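Long-range contact in cellulose hydrolase (Bacillus licheniformis, PDB 4YZT), which is an endo-beta-1,4-glucanase of glycoside hydrolase family 5 that cleaves internal beta-1,4 bonds of cellulose: residues K69-P74 against F109-N114. Numbering follows the deposited sequence.
Sequences KSVRIP and FYVVLN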
# COMPACT_ATOMS: atom_id res chain seq x y z
N LYS A 69 0.51 -11.62 -11.87
CA LYS A 69 -0.37 -12.34 -12.80
C LYS A 69 -1.60 -11.52 -13.19
O LYS A 69 -2.25 -11.80 -14.20
CB LYS A 69 -0.81 -13.67 -12.19
CG LYS A 69 0.31 -14.68 -12.03
CD LYS A 69 -0.26 -16.02 -11.57
CE LYS A 69 0.82 -17.04 -11.27
NZ LYS A 69 0.20 -18.30 -10.76
N SER A 70 -1.94 -10.52 -12.39
CA SER A 70 -3.12 -9.72 -12.69
C SER A 70 -2.89 -8.24 -12.39
O SER A 70 -2.01 -7.90 -11.60
CB SER A 70 -4.34 -10.24 -11.91
OG SER A 70 -4.13 -10.14 -10.51
N VAL A 71 -3.64 -7.38 -13.07
CA VAL A 71 -3.61 -5.96 -12.80
C VAL A 71 -5.02 -5.43 -12.63
O VAL A 71 -5.96 -5.88 -13.29
CB VAL A 71 -2.87 -5.16 -13.91
CG1 VAL A 71 -1.45 -5.69 -14.11
CG2 VAL A 71 -3.63 -5.18 -15.23
N ARG A 72 -5.17 -4.48 -11.73
CA ARG A 72 -6.41 -3.74 -11.57
C ARG A 72 -6.24 -2.34 -12.13
O ARG A 72 -5.27 -1.66 -11.81
CB ARG A 72 -6.82 -3.67 -10.09
CG ARG A 72 -8.07 -2.84 -9.78
CD ARG A 72 -8.55 -3.27 -8.41
NE ARG A 72 -9.79 -2.67 -7.90
CZ ARG A 72 -9.86 -1.62 -7.07
NH1 ARG A 72 -8.75 -0.97 -6.71
NH2 ARG A 72 -11.04 -1.21 -6.62
N ILE A 73 -7.16 -1.94 -12.99
CA ILE A 73 -7.08 -0.63 -13.64
C ILE A 73 -8.26 0.22 -13.18
O ILE A 73 -9.35 0.17 -13.76
CB ILE A 73 -7.09 -0.74 -15.20
CG1 ILE A 73 -5.95 -1.66 -15.67
CG2 ILE A 73 -6.96 0.63 -15.86
CD1 ILE A 73 -6.05 -2.05 -17.14
N PRO A 74 -8.05 0.98 -12.09
CA PRO A 74 -9.13 1.86 -11.63
C PRO A 74 -9.37 2.97 -12.63
O PRO A 74 -8.42 3.55 -13.15
CB PRO A 74 -8.62 2.39 -10.28
CG PRO A 74 -7.17 2.17 -10.27
CD PRO A 74 -6.90 0.97 -11.16
N PHE A 109 -2.15 -10.70 -18.77
CA PHE A 109 -2.70 -10.43 -17.44
C PHE A 109 -4.18 -10.79 -17.34
O PHE A 109 -4.95 -10.67 -18.31
CB PHE A 109 -2.56 -8.95 -17.07
CG PHE A 109 -1.15 -8.49 -16.82
CD1 PHE A 109 -0.39 -9.04 -15.78
CD2 PHE A 109 -0.59 -7.47 -17.57
CE1 PHE A 109 0.91 -8.60 -15.54
CE2 PHE A 109 0.71 -7.03 -17.33
CZ PHE A 109 1.46 -7.60 -16.32
N TYR A 110 -4.61 -11.19 -16.15
CA TYR A 110 -6.02 -11.07 -15.83
C TYR A 110 -6.20 -9.62 -15.42
O TYR A 110 -5.35 -9.06 -14.73
CB TYR A 110 -6.45 -12.04 -14.73
CG TYR A 110 -6.63 -13.44 -15.25
CD1 TYR A 110 -5.53 -14.24 -15.55
CD2 TYR A 110 -7.90 -13.97 -15.46
CE1 TYR A 110 -5.68 -15.52 -16.03
CE2 TYR A 110 -8.06 -15.26 -15.95
CZ TYR A 110 -6.94 -16.02 -16.23
OH TYR A 110 -7.08 -17.30 -16.71
N VAL A 111 -7.28 -8.99 -15.86
CA VAL A 111 -7.40 -7.55 -15.75
C VAL A 111 -8.74 -7.17 -15.10
O VAL A 111 -9.77 -7.68 -15.51
CB VAL A 111 -7.29 -6.86 -17.14
CG1 VAL A 111 -7.42 -5.34 -17.00
CG2 VAL A 111 -5.97 -7.25 -17.84
N VAL A 112 -8.70 -6.30 -14.08
CA VAL A 112 -9.91 -5.80 -13.44
C VAL A 112 -10.18 -4.36 -13.88
O VAL A 112 -9.36 -3.46 -13.64
CB VAL A 112 -9.79 -5.85 -11.91
CG1 VAL A 112 -11.02 -5.20 -11.22
CG2 VAL A 112 -9.61 -7.30 -11.46
N LEU A 113 -11.32 -4.15 -14.54
CA LEU A 113 -11.71 -2.80 -14.96
C LEU A 113 -12.88 -2.35 -14.10
O LEU A 113 -13.83 -3.11 -13.91
CB LEU A 113 -12.08 -2.79 -16.44
CG LEU A 113 -12.61 -1.48 -17.06
CD1 LEU A 113 -11.54 -0.40 -17.13
CD2 LEU A 113 -13.21 -1.74 -18.44
N ASN A 114 -12.82 -1.12 -13.56
CA ASN A 114 -13.91 -0.70 -12.65
C ASN A 114 -14.46 0.68 -12.92
O ASN A 114 -14.13 1.32 -13.92
CB ASN A 114 -13.46 -0.82 -11.18
CG ASN A 114 -12.57 0.35 -10.69
OD1 ASN A 114 -12.38 1.37 -11.37
ND2 ASN A 114 -12.07 0.21 -9.47
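Val71 lays its CG1 methyl over the centre of the Phe109 ring, 3.8 Å from CG1 to the ring centroid and 5° off the ring normal. This is a CH-pi contact. Phe109 has CG anti to its carbonyl carbon (chi1 -70°), which swings the ring across to the 69-74 segment. Shortened to an alanine, Phe109 would probably leave Val71 CG1 without its aromatic partner and open a gap beside the start of strand 70-73. On the same face of the sheet, Ile73 CD1 meets Val111 CG1 at 3.6 Å. Helix 91-105 packs on Val71, Val111 and Leu113 from this side. Strands 70-73 and 110-114 run parallel. Four backbone bonds join them, from Tyr110 N to Lys69 O, Val71 N to Tyr110 O, Val112 N to Val71 O and Ile73 N to Val112 O. The bond from Ile73 N to Val112 O, 2.8 Å long, is the straightest, with an N-H...O angle of 174°. Ser70, Arg72, Tyr110 and Val112 start from the other face. The extended Arg72 chain passes Val112, CG to CG1 at 4.0 Å. Asn114 ND2 lies over one face of the guanidinium, its amide plane nearly perpendicular. Arg72 NH2 and Asn114 ND2 are both donors and do not bond. Arg72 instead forms salt bridges with Glu158 and Glu271 and a hydrogen bond with Asn161, and so probably helps position the last two, which line the glycan pocket. Asn114 OD1 accepts from Val75 N. The two strands and helix 91-105 form a beta-alpha-beta unit of the family 5 TIM barrel, with Arg72 near its sugar-binding end.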